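Local structure of HcgB (Methanococcus maripaludis, 5D5P) at residues I99-L104 / E143-T148. The protein probably acts as a guanylyltransferase in the biosynthesis of the FeGP cofactor of [Fe]-hydrogenase, joining a guanylyl group to the pyridinol precursor. Residues are numbered along the deposited sequence; the frame is centred on the assembly and turned at random.
Sequences ITRGRL and ELELIT
A side-on salt bridge between Arg101 and Glu145 ties the central strand 97-103 of the mixed sheet to helix 138-151, which packs on one of its faces. The CA atoms of the pair are 9.0 Å apart, a span that two long, oppositely charged side chains can bridge. Arg101 sets out with CG anti to its backbone nitrogen (chi1 177°) and stays extended as far as NE, while Glu145 runs out from the helix to meet it roughly at right angles. The guanidinium presents its edge, NE and NH2 each taking one carboxylate oxygen. Arg101 NE gives its hydrogen to the syn lone pair of Glu145 OE1 at 2.6 Å. NH2 of Arg101 reaches OE2 of Glu145 at 2.9 Å. This second bond also comes from the syn side, but 26° out of the carboxylate plane. A weak third bond runs from Arg101 NE to Glu145 OE2. With the two planes only 25° apart, the paired bonds limit rotation of both groups. Glu145 OE2 also bonds to Ser128 OG, and the glutamate side chain rests on Ser111 and Leu113, so this buried carboxylate has both a charged and a neutral partner. The Arg101 side chain also touches Ile138, Thr141 and Val142 of the same helix. A leucine at Arg101 would probably leave the buried carboxylate of Glu145 without its countercharge and free to turn about the remaining serine bond. Ile99 lies farther along the strand and packs on Val53 and Ile57 of helix 47-57. The arrangement is that of a helix laid on a sheet in an alpha/beta fold, here with a bidentate arginine-glutamate pair joining the two layers.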
loop_
_atom_site.group_PDB
_atom_site.type_symbol
_atom_site.label_atom_id
_atom_site.label_comp_id
_atom_site.label_asym_id
_atom_site.label_seq_id
_atom_site.Cartn_x
_atom_site.Cartn_y
_atom_site.Cartn_z
ATOM N N ILE A 99 1.980 -3.938 -13.689
ATOM C CA ILE A 99 0.901 -3.241 -13.000
ATOM C C ILE A 99 0.004 -4.275 -12.385
ATOM O O ILE A 99 -0.446 -5.192 -13.073
ATOM C CB ILE A 99 0.097 -2.331 -13.943
ATOM C CG1 ILE A 99 1.055 -1.315 -14.556
ATOM C CG2 ILE A 99 -1.045 -1.652 -13.129
ATOM C CD1 ILE A 99 0.473 -0.582 -15.659
ATOM N N THR A 100 -0.173 -4.186 -11.076
ATOM C CA THR A 100 -0.949 -5.198 -10.365
ATOM C C THR A 100 -2.001 -4.559 -9.503
ATOM O O THR A 100 -1.836 -3.440 -9.033
ATOM C CB THR A 100 -0.022 -6.079 -9.478
ATOM O OG1 THR A 100 -0.813 -7.036 -8.778
ATOM C CG2 THR A 100 0.741 -5.216 -8.453
ATOM N N ARG A 101 -3.106 -5.268 -9.296
ATOM C CA ARG A 101 -4.119 -4.754 -8.413
ATOM C C ARG A 101 -4.716 -5.936 -7.687
ATOM O O ARG A 101 -4.832 -7.002 -8.269
ATOM C CB ARG A 101 -5.181 -4.011 -9.209
ATOM C CG ARG A 101 -6.296 -3.506 -8.393
ATOM C CD ARG A 101 -7.499 -3.155 -9.220
ATOM N NE ARG A 101 -8.399 -2.427 -8.354
ATOM C CZ ARG A 101 -9.573 -2.862 -7.933
ATOM N NH1 ARG A 101 -10.019 -4.068 -8.279
ATOM N NH2 ARG A 101 -10.285 -2.073 -7.150
ATOM N N GLY A 102 -5.029 -5.769 -6.411
ATOM C CA GLY A 102 -5.633 -6.845 -5.652
ATOM C C GLY A 102 -5.860 -6.346 -4.248
ATOM O O GLY A 102 -5.736 -5.153 -3.967
ATOM N N ARG A 103 -6.136 -7.263 -3.334
ATOM C CA ARG A 103 -6.387 -6.858 -1.961
ATOM C C ARG A 103 -5.128 -6.242 -1.346
ATOM O O ARG A 103 -4.018 -6.649 -1.663
ATOM C CB ARG A 103 -6.861 -8.079 -1.167
ATOM C CG ARG A 103 -7.746 -7.767 -0.047
ATOM C CD ARG A 103 -8.524 -9.017 0.283
ATOM N NE ARG A 103 -7.636 -10.041 0.829
ATOM C CZ ARG A 103 -7.734 -11.354 0.599
ATOM N NH1 ARG A 103 -8.686 -11.853 -0.188
ATOM N NH2 ARG A 103 -6.875 -12.190 1.202
ATOM N N LEU A 104 -5.313 -5.222 -0.516
ATOM C CA LEU A 104 -4.215 -4.602 0.205
ATOM C C LEU A 104 -3.656 -5.556 1.266
ATOM O O LEU A 104 -2.442 -5.782 1.353
ATOM C CB LEU A 104 -4.702 -3.315 0.873
ATOM C CG LEU A 104 -3.760 -2.748 1.930
ATOM C CD1 LEU A 104 -2.405 -2.292 1.313
ATOM C CD2 LEU A 104 -4.476 -1.587 2.611
ATOM N N GLU A 143 -9.471 2.920 -12.985
ATOM C CA GLU A 143 -9.008 4.149 -13.623
ATOM C C GLU A 143 -8.459 5.146 -12.601
ATOM O O GLU A 143 -7.334 5.624 -12.746
ATOM C CB GLU A 143 -10.143 4.802 -14.416
ATOM C CG GLU A 143 -9.737 6.090 -15.091
ATOM C CD GLU A 143 -10.884 6.721 -15.873
ATOM O OE1 GLU A 143 -12.062 6.431 -15.570
ATOM O OE2 GLU A 143 -10.599 7.483 -16.813
ATOM N N LEU A 144 -9.233 5.442 -11.556
ATOM C CA LEU A 144 -8.794 6.385 -10.533
ATOM C C LEU A 144 -7.530 5.877 -9.822
ATOM O O LEU A 144 -6.638 6.675 -9.503
ATOM C CB LEU A 144 -9.896 6.628 -9.507
ATOM C CG LEU A 144 -9.532 7.566 -8.362
ATOM C CD1 LEU A 144 -9.187 8.929 -8.958
ATOM C CD2 LEU A 144 -10.669 7.678 -7.356
ATOM N N GLU A 145 -7.464 4.573 -9.553
ATOM C CA GLU A 145 -6.295 4.008 -8.864
ATOM C C GLU A 145 -5.061 4.301 -9.698
ATOM O O GLU A 145 -4.030 4.728 -9.171
ATOM C CB GLU A 145 -6.418 2.485 -8.645
ATOM C CG GLU A 145 -7.389 2.077 -7.536
ATOM C CD GLU A 145 -7.701 0.589 -7.553
ATOM O OE1 GLU A 145 -7.155 -0.128 -8.434
ATOM O OE2 GLU A 145 -8.499 0.137 -6.693
ATOM N N LEU A 146 -5.182 4.076 -11.003
ATOM C CA LEU A 146 -3.984 4.152 -11.850
ATOM C C LEU A 146 -3.563 5.591 -12.069
ATOM O O LEU A 146 -2.368 5.924 -11.985
ATOM C CB LEU A 146 -4.217 3.440 -13.178
ATOM C CG LEU A 146 -3.038 3.450 -14.154
ATOM C CD1 LEU A 146 -1.798 2.917 -13.473
ATOM C CD2 LEU A 146 -3.383 2.567 -15.363
ATOM N N ILE A 147 -4.539 6.447 -12.337
ATOM C CA ILE A 147 -4.267 7.870 -12.531
ATOM C C ILE A 147 -3.655 8.451 -11.247
ATOM O O ILE A 147 -2.703 9.247 -11.299
ATOM C CB ILE A 147 -5.530 8.642 -12.926
ATOM C CG1 ILE A 147 -5.930 8.257 -14.353
ATOM C CG2 ILE A 147 -5.285 10.133 -12.858
ATOM C CD1 ILE A 147 -7.178 8.931 -14.835
ATOM N N THR A 148 -4.180 8.040 -10.102
ATOM C CA THR A 148 -3.642 8.502 -8.819
ATOM C C THR A 148 -2.196 8.043 -8.625
ATOM O O THR A 148 -1.334 8.829 -8.209
ATOM C CB THR A 148 -4.512 8.003 -7.634
ATOM O OG1 THR A 148 -5.802 8.640 -7.711
ATOM C CG2 THR A 148 -3.894 8.402 -6.311
#